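199aa long hypothetical Trp repressor binding protein (Sulfolobus tokodaii, PDB 2ZKI) is of unknown function but probably binds FMN and may act as an NAD(P)H-dependent quinone reductase of the WrbA type. Local coordinates at residues F112-S117 with E124-T129; Y161-L166 with K178-Q183. All blocks are in the same frame, centred on the assembly; numbering follows the deposited sequence.

Interaction 1: residues F112-S117 with E124-T129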
ATOM      1  N   PHE A 112       8.765  10.646   5.962  1.00 21.86           N
ATOM      2  CA  PHE A 112       7.425  10.701   6.540  1.00 21.67           C
ATOM      3  C   PHE A 112       7.387  10.291   8.004  1.00 21.59           C
ATOM      4  O   PHE A 112       8.126   9.403   8.438  1.00 21.50           O
ATOM      5  CB  PHE A 112       6.451   9.832   5.740  1.00 21.70           C
ATOM      6  CG  PHE A 112       6.363  10.196   4.287  1.00 21.64           C
ATOM      7  CD1 PHE A 112       7.034   9.444   3.330  1.00 21.79           C
ATOM      8  CD2 PHE A 112       5.606  11.288   3.875  1.00 21.64           C
ATOM      9  CE1 PHE A 112       6.957   9.775   1.982  1.00 21.90           C
ATOM     10  CE2 PHE A 112       5.520  11.629   2.532  1.00 21.62           C
ATOM     11  CZ  PHE A 112       6.194  10.872   1.581  1.00 21.90           C
ATOM     12  N   PHE A 113       6.507  10.950   8.754  1.00 21.55           N
ATOM     13  CA  PHE A 113       6.271  10.634  10.159  1.00 21.52           C
ATOM     14  C   PHE A 113       4.789  10.743  10.516  1.00 21.58           C
ATOM     15  O   PHE A 113       4.039  11.494   9.891  1.00 21.58           O
ATOM     16  CB  PHE A 113       7.139  11.504  11.077  1.00 21.42           C
ATOM     17  CG  PHE A 113       6.862  12.985  10.985  1.00 21.35           C
ATOM     18  CD1 PHE A 113       7.395  13.750   9.948  1.00 21.09           C
ATOM     19  CD2 PHE A 113       6.104  13.624  11.964  1.00 21.10           C
ATOM     20  CE1 PHE A 113       7.156  15.120   9.878  1.00 21.07           C
ATOM     21  CE2 PHE A 113       5.858  14.993  11.900  1.00 21.04           C
ATOM     22  CZ  PHE A 113       6.386  15.743  10.856  1.00 21.03           C
ATOM     23  N   THR A 114       4.373   9.977  11.520  1.00 21.66           N
ATOM     24  CA  THR A 114       2.963   9.883  11.881  1.00 21.63           C
ATOM     25  C   THR A 114       2.773   9.597  13.374  1.00 21.84           C
ATOM     26  O   THR A 114       3.742   9.556  14.134  1.00 21.76           O
ATOM     27  CB  THR A 114       2.219   8.838  10.990  1.00 21.57           C
ATOM     28  OG1 THR A 114       0.806   8.960  11.178  1.00 21.70           O
ATOM     29  CG2 THR A 114       2.658   7.407  11.300  1.00 21.30           C
ATOM     30  N   GLU A 115       1.519   9.418  13.782  1.00 22.15           N
ATOM     31  CA  GLU A 115       1.159   9.186  15.176  1.00 22.48           C
ATOM     32  C   GLU A 115      -0.162   8.427  15.222  1.00 22.48           C
ATOM     33  O   GLU A 115      -1.064   8.699  14.431  1.00 22.65           O
ATOM     34  CB  GLU A 115       1.047  10.526  15.922  1.00 22.61           C
ATOM     35  CG  GLU A 115       0.589  10.447  17.384  1.00 23.74           C
ATOM     36  CD  GLU A 115      -0.928  10.545  17.549  1.00 25.29           C
ATOM     37  OE1 GLU A 115      -1.561  11.347  16.823  1.00 26.04           O
ATOM     38  OE2 GLU A 115      -1.487   9.825  18.410  1.00 25.58           O
ATOM     39  N   ALA A 116      -0.262   7.474  16.144  1.00 22.55           N
ATOM     40  CA  ALA A 116      -1.491   6.712  16.354  1.00 22.57           C
ATOM     41  C   ALA A 116      -1.706   6.415  17.835  1.00 22.67           C
ATOM     42  O   ALA A 116      -0.745   6.233  18.589  1.00 22.60           O
ATOM     43  CB  ALA A 116      -1.466   5.421  15.549  1.00 22.51           C
ATOM     44  N   SER A 117      -2.971   6.366  18.242  1.00 22.79           N
ATOM     45  CA  SER A 117      -3.329   6.106  19.635  1.00 22.95           C
ATOM     46  C   SER A 117      -3.131   4.637  20.039  1.00 22.93           C
ATOM     47  O   SER A 117      -2.623   4.357  21.126  1.00 22.96           O
ATOM     48  CB  SER A 117      -4.759   6.572  19.920  1.00 22.98           C
ATOM     49  OG  SER A 117      -5.668   6.034  18.976  1.00 23.47           O
ATOM     50  N   GLU A 124       2.418   2.519  10.575  1.00 19.13           N
ATOM     51  CA  GLU A 124       3.252   2.160   9.431  1.00 18.91           C
ATOM     52  C   GLU A 124       2.541   2.243   8.078  1.00 18.63           C
ATOM     53  O   GLU A 124       3.181   2.529   7.065  1.00 18.54           O
ATOM     54  CB  GLU A 124       3.893   0.780   9.643  1.00 18.90           C
ATOM     55  CG  GLU A 124       2.900  -0.346   9.881  1.00 19.13           C
ATOM     56  CD  GLU A 124       3.521  -1.580  10.507  1.00 19.09           C
ATOM     57  OE1 GLU A 124       4.153  -1.468  11.578  1.00 19.29           O
ATOM     58  OE2 GLU A 124       3.354  -2.671   9.934  1.00 19.26           O
ATOM     59  N   THR A 125       1.227   2.003   8.064  1.00 18.42           N
ATOM     60  CA  THR A 125       0.428   2.108   6.831  1.00 18.24           C
ATOM     61  C   THR A 125       0.249   3.553   6.374  1.00 18.09           C
ATOM     62  O   THR A 125       0.260   3.831   5.175  1.00 17.99           O
ATOM     63  CB  THR A 125      -0.969   1.450   6.953  1.00 18.19           C
ATOM     64  OG1 THR A 125      -1.516   1.705   8.252  1.00 18.17           O
ATOM     65  CG2 THR A 125      -0.881  -0.049   6.719  1.00 18.00           C
ATOM     66  N   THR A 126       0.091   4.460   7.336  1.00 17.99           N
ATOM     67  CA  THR A 126      -0.058   5.887   7.055  1.00 17.94           C
ATOM     68  C   THR A 126       1.121   6.400   6.237  1.00 18.07           C
ATOM     69  O   THR A 126       0.937   7.165   5.289  1.00 18.20           O
ATOM     70  CB  THR A 126      -0.193   6.714   8.349  1.00 17.86           C
ATOM     71  OG1 THR A 126      -1.124   6.080   9.232  1.00 17.72           O
ATOM     72  CG2 THR A 126      -0.686   8.117   8.042  1.00 17.91           C
ATOM     73  N   ILE A 127       2.323   5.959   6.600  1.00 18.14           N
ATOM     74  CA  ILE A 127       3.544   6.329   5.886  1.00 18.15           C
ATOM     75  C   ILE A 127       3.585   5.718   4.482  1.00 18.25           C
ATOM     76  O   ILE A 127       3.984   6.388   3.525  1.00 18.25           O
ATOM     77  CB  ILE A 127       4.806   5.968   6.708  1.00 18.07           C
ATOM     78  CG1 ILE A 127       4.908   6.890   7.927  1.00 18.01           C
ATOM     79  CG2 ILE A 127       6.068   6.080   5.857  1.00 18.08           C
ATOM     80  CD1 ILE A 127       5.687   6.320   9.089  1.00 18.09           C
ATOM     81  N   LEU A 128       3.154   4.463   4.358  1.00 18.36           N
ATOM     82  CA  LEU A 128       3.116   3.788   3.058  1.00 18.51           C
ATOM     83  C   LEU A 128       2.098   4.428   2.108  1.00 18.56           C
ATOM     84  O   LEU A 128       2.337   4.518   0.904  1.00 18.58           O
ATOM     85  CB  LEU A 128       2.836   2.288   3.224  1.00 18.45           C
ATOM     86  CG  LEU A 128       2.913   1.419   1.960  1.00 18.63           C
ATOM     87  CD1 LEU A 128       4.362   1.142   1.562  1.00 19.17           C
ATOM     88  CD2 LEU A 128       2.162   0.114   2.160  1.00 18.67           C
ATOM     89  N   THR A 129       0.972   4.877   2.655  1.00 18.72           N
ATOM     90  CA  THR A 129      -0.058   5.537   1.856  1.00 18.81           C
ATOM     91  C   THR A 129       0.375   6.947   1.447  1.00 18.96           C
ATOM     92  O   THR A 129       0.199   7.342   0.296  1.00 19.14           O
ATOM     93  CB  THR A 129      -1.427   5.583   2.581  1.00 18.80           C
ATOM     94  OG1 THR A 129      -1.282   6.230   3.849  1.00 18.79           O
ATOM     95  CG2 THR A 129      -1.986   4.176   2.784  1.00 18.41           C
TER

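Interaction 2: residues Y161-L166 with K178-Q183. With SO4 (sulfate ion), chain M; SO4 (sulfate ion), chain K.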
ATOM      1  N   TYR A 161       9.643   2.638   8.956  1.00 26.39           N
ATOM      2  CA  TYR A 161       8.873   3.472   8.038  1.00 26.45           C
ATOM      3  C   TYR A 161       8.998   4.957   8.373  1.00 26.74           C
ATOM      4  O   TYR A 161       9.010   5.799   7.474  1.00 26.74           O
ATOM      5  CB  TYR A 161       7.405   3.033   8.032  1.00 26.19           C
ATOM      6  CG  TYR A 161       7.202   1.620   7.530  1.00 25.78           C
ATOM      7  CD1 TYR A 161       7.224   0.536   8.409  1.00 25.50           C
ATOM      8  CD2 TYR A 161       6.998   1.364   6.175  1.00 25.50           C
ATOM      9  CE1 TYR A 161       7.041  -0.765   7.950  1.00 25.48           C
ATOM     10  CE2 TYR A 161       6.817   0.067   5.705  1.00 25.40           C
ATOM     11  CZ  TYR A 161       6.838  -0.993   6.598  1.00 25.68           C
ATOM     12  OH  TYR A 161       6.655  -2.278   6.138  1.00 25.56           O
ATOM     13  N   GLY A 162       9.099   5.266   9.664  1.00 27.12           N
ATOM     14  CA  GLY A 162       9.278   6.640  10.127  1.00 27.62           C
ATOM     15  C   GLY A 162       9.102   6.795  11.626  1.00 28.06           C
ATOM     16  O   GLY A 162       8.728   5.844  12.320  1.00 28.06           O
ATOM     17  N   ALA A 163       9.379   7.999  12.121  1.00 28.50           N
ATOM     18  CA  ALA A 163       9.190   8.326  13.533  1.00 28.98           C
ATOM     19  C   ALA A 163       7.707   8.427  13.876  1.00 29.38           C
ATOM     20  O   ALA A 163       6.924   9.020  13.128  1.00 29.42           O
ATOM     21  CB  ALA A 163       9.901   9.625  13.874  1.00 28.91           C
ATOM     22  N   THR A 164       7.322   7.834  15.003  1.00 29.89           N
ATOM     23  CA  THR A 164       5.932   7.873  15.452  1.00 30.44           C
ATOM     24  C   THR A 164       5.828   8.123  16.950  1.00 30.83           C
ATOM     25  O   THR A 164       6.829   8.089  17.666  1.00 30.84           O
ATOM     26  CB  THR A 164       5.167   6.562  15.119  1.00 30.47           C
ATOM     27  OG1 THR A 164       5.737   5.468  15.847  1.00 30.45           O
ATOM     28  CG2 THR A 164       5.198   6.252  13.620  1.00 30.61           C
ATOM     29  N   HIS A 165       4.606   8.387  17.406  1.00 31.40           N
ATOM     30  CA  HIS A 165       4.288   8.434  18.827  1.00 31.97           C
ATOM     31  C   HIS A 165       3.124   7.495  19.120  1.00 32.45           C
ATOM     32  O   HIS A 165       2.167   7.424  18.344  1.00 32.37           O
ATOM     33  CB  HIS A 165       3.946   9.857  19.271  1.00 31.92           C
ATOM     34  CG  HIS A 165       3.391   9.939  20.660  1.00 31.95           C
ATOM     35  ND1 HIS A 165       4.176   9.796  21.785  1.00 31.91           N
ATOM     36  CD2 HIS A 165       2.127  10.131  21.106  1.00 31.73           C
ATOM     37  CE1 HIS A 165       3.420   9.904  22.863  1.00 31.83           C
ATOM     38  NE2 HIS A 165       2.173  10.109  22.479  1.00 31.88           N
ATOM     39  N   LEU A 166       3.223   6.774  20.235  1.00 33.20           N
ATOM     40  CA  LEU A 166       2.171   5.856  20.670  1.00 33.95           C
ATOM     41  C   LEU A 166       1.346   6.462  21.802  1.00 34.59           C
ATOM     42  O   LEU A 166       1.896   6.981  22.774  1.00 34.63           O
ATOM     43  CB  LEU A 166       2.760   4.502  21.093  1.00 33.82           C
ATOM     44  CG  LEU A 166       1.821   3.473  21.738  1.00 33.73           C
ATOM     45  CD1 LEU A 166       0.768   2.993  20.760  1.00 33.47           C
ATOM     46  CD2 LEU A 166       2.595   2.294  22.304  1.00 33.96           C
ATOM     47  N   LYS A 178      14.742  10.501  20.356  1.00 33.39           N
ATOM     48  CA  LYS A 178      15.983  10.009  19.758  1.00 33.11           C
ATOM     49  C   LYS A 178      15.751   9.582  18.314  1.00 32.78           C
ATOM     50  O   LYS A 178      16.585   9.841  17.442  1.00 32.86           O
ATOM     51  CB  LYS A 178      16.529   8.822  20.557  1.00 33.25           C
ATOM     52  CG  LYS A 178      17.187   9.166  21.889  1.00 33.76           C
ATOM     53  CD  LYS A 178      18.700   9.321  21.745  1.00 34.91           C
ATOM     54  CE  LYS A 178      19.439   8.952  23.036  1.00 35.37           C
ATOM     55  NZ  LYS A 178      19.071   9.815  24.199  1.00 35.75           N
ATOM     56  N   ILE A 179      14.613   8.930  18.076  1.00 32.24           N
ATOM     57  CA  ILE A 179      14.245   8.431  16.752  1.00 31.71           C
ATOM     58  C   ILE A 179      13.820   9.565  15.814  1.00 31.41           C
ATOM     59  O   ILE A 179      14.142   9.544  14.622  1.00 31.34           O
ATOM     60  CB  ILE A 179      13.148   7.336  16.847  1.00 31.72           C
ATOM     61  CG1 ILE A 179      13.730   6.062  17.471  1.00 31.46           C
ATOM     62  CG2 ILE A 179      12.547   7.029  15.474  1.00 31.60           C
ATOM     63  CD1 ILE A 179      12.691   5.095  18.004  1.00 31.43           C
ATOM     64  N   ALA A 180      13.108  10.550  16.357  1.00 31.01           N
ATOM     65  CA  ALA A 180      12.666  11.709  15.580  1.00 30.62           C
ATOM     66  C   ALA A 180      13.847  12.582  15.156  1.00 30.39           C
ATOM     67  O   ALA A 180      13.941  12.986  13.993  1.00 30.35           O
ATOM     68  CB  ALA A 180      11.646  12.521  16.360  1.00 30.59           C
ATOM     69  N   ARG A 181      14.752  12.855  16.097  1.00 30.09           N
ATOM     70  CA  ARG A 181      15.976  13.607  15.807  1.00 29.76           C
ATOM     71  C   ARG A 181      16.831  12.898  14.760  1.00 29.60           C
ATOM     72  O   ARG A 181      17.464  13.548  13.924  1.00 29.59           O
ATOM     73  CB  ARG A 181      16.782  13.867  17.085  1.00 29.78           C
ATOM     74  CG  ARG A 181      16.278  15.067  17.876  1.00 29.74           C
ATOM     75  CD  ARG A 181      17.180  15.435  19.043  1.00 29.57           C
ATOM     76  NE  ARG A 181      16.746  14.811  20.289  1.00 28.96           N
ATOM     77  CZ  ARG A 181      17.396  13.830  20.909  1.00 28.90           C
ATOM     78  NH1 ARG A 181      16.912  13.331  22.037  1.00 28.69           N
ATOM     79  NH2 ARG A 181      18.529  13.350  20.412  1.00 28.98           N
ATOM     80  N   PHE A 182      16.831  11.565  14.805  1.00 29.32           N
ATOM     81  CA  PHE A 182      17.555  10.761  13.829  1.00 29.03           C
ATOM     82  C   PHE A 182      16.970  10.901  12.423  1.00 28.92           C
ATOM     83  O   PHE A 182      17.714  10.951  11.443  1.00 28.94           O
ATOM     84  CB  PHE A 182      17.612   9.289  14.256  1.00 28.91           C
ATOM     85  CG  PHE A 182      18.253   8.387  13.236  1.00 28.77           C
ATOM     86  CD1 PHE A 182      19.597   8.533  12.902  1.00 28.49           C
ATOM     87  CD2 PHE A 182      17.509   7.395  12.599  1.00 28.66           C
ATOM     88  CE1 PHE A 182      20.192   7.707  11.953  1.00 28.55           C
ATOM     89  CE2 PHE A 182      18.095   6.561  11.649  1.00 28.64           C
ATOM     90  CZ  PHE A 182      19.441   6.719  11.327  1.00 28.71           C
ATOM     91  N   GLN A 183      15.644  10.976  12.333  1.00 28.81           N
ATOM     92  CA  GLN A 183      14.967  11.154  11.047  1.00 28.74           C
ATOM     93  C   GLN A 183      15.359  12.481  10.400  1.00 28.81           C
ATOM     94  O   GLN A 183      15.590  12.543   9.188  1.00 28.71           O
ATOM     95  CB  GLN A 183      13.447  11.050  11.205  1.00 28.67           C
ATOM     96  CG  GLN A 183      12.697  10.945   9.881  1.00 28.47           C
ATOM     97  CD  GLN A 183      11.284  10.421  10.033  1.00 28.50           C
ATOM     98  OE1 GLN A 183      10.578  10.766  10.979  1.00 28.93           O
ATOM     99  NE2 GLN A 183      10.860   9.589   9.091  1.00 28.42           N
TER
HETATM  100  S   SO4 M 505      21.481  12.166  21.092  1.00 93.50           S
HETATM  101  O1  SO4 M 505      20.438  12.456  22.071  1.00 93.53           O
HETATM  102  O2  SO4 M 505      21.656  10.720  20.986  1.00 93.41           O
HETATM  103  O3  SO4 M 505      21.101  12.714  19.792  1.00 93.42           O
HETATM  104  O4  SO4 M 505      22.734  12.776  21.531  1.00 93.55           O
HETATM  105  S   SO4 K 503      16.616  13.802  25.105  1.00 45.14           S
HETATM  106  O1  SO4 K 503      17.808  14.644  25.147  1.00 45.37           O
HETATM  107  O2  SO4 K 503      16.093  13.650  26.458  1.00 45.38           O
HETATM  108  O3  SO4 K 503      15.600  14.429  24.262  1.00 45.32           O
HETATM  109  O4  SO4 K 503      16.966  12.491  24.566  1.00 45.08           O

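Interaction 1: residues F112-S117 with E124-T129
Apolar packing of a helix on the strand just before it joins Phe-112 and Thr-114 to Ile-127 and Thr-126 in the buried interior of a flavodoxin-like fold. Strand 109-115, in the parallel sheet, runs into a loop, and helix 125-130 comes back over one face of the sheet; the axes of the two short segments approach to 7.9 Å at 142°, roughly antiparallel. Ile-127 makes the largest single contribution. Its CG2, anti to the backbone N, lies 3.8 Å from Phe-112 CB, while CD1, at the end of the other branch, comes 3.9 Å from Thr-114 CG2, and the residue bridges two side chains on the same strand face. Thr-126 CG2 and Thr-114 OG1 are 3.6 Å apart as their side chains pass obliquely, a van der Waals meeting. The hydroxyls bond to other groups: Thr-114 OG1 to Ser-78 O on the neighbouring strand, Thr-126 OG1 to Gly-122 O and Thr-80. With Ile-127 cut back to an alanine, both branches beyond CB are gone, which would probably open a gap against Phe-112 CB and Thr-114 CG2. Across the interface the attraction is therefore dispersion and shape, with the threonine hydroxyls satisfied by neighbouring loop and strand.

Interaction 2: residues Y161-L166 with K178-Q183
Gln-183 swings CG anti to its own backbone N (chi1 -168°) and stays extended beyond it, which carries the amide from helix 174-195 across to the backbone of Gly-162 and Ala-163. The contact belongs to the flavodoxin-like alpha/beta fold: the C-terminal helix packs on an extended loop that runs beside strand 109-115. Ala-163 N donates to Gln-183 OE1 over 3.2 Å with an N-H...O angle of 155°, but the donor sits above the carbonyl plane and misses the lone-pair directions. The other end of the amide, NE2, passes 3.5 Å from Gly-162 CA, and its strongest partner is the carbonyl oxygen of Phe-112. Bonded at both ends, the amide is held against rotation, and two buried backbone polar groups gain partners.

Ala-163 points its methyl at the helix. Its CB rests 3.9 Å from Ala-180 CA, where the small alanine side chain lets loop and helix come close, and Ile-179 CG2 closes in at 4.0 Å from the same Ala-163 CB.

On the outer side of the helix, Lys-178 and Arg-181 meet two sulfate ions, probably from the crystallisation liquor. A salt bridge from Arg-181 NE to Glu-23 ties the guanidinium to helix 16-31, and Lys-178 CA lies above one of its faces, toward the rim. Arg-181 NH2 donates to O1 of the chain M sulfate at 2.7 Å, while O4 of the chain K sulfate approaches near the guanidinium plane, 2.7 Å from Arg-181 NH1.

Going from the N terminus, strand 109-115 comes first, and interaction 1 closes the short loop between it and helix 125-130. Only after that does the chain reach 161-166, whose contact with 178-183 closes a second loop, the 11 residues between its segments including the first turn of helix 174-195. The two loops are in series, neither nested nor crossed, yet their centres are about 11 Å apart and they touch. Strand 109-115 is the shared element: Thr-114 N probably donates to Ala-163 O, which is where the two meet backbone to backbone. Together they join this strand to helices 125-130 and 174-195, and both contacts also reach the third subunit.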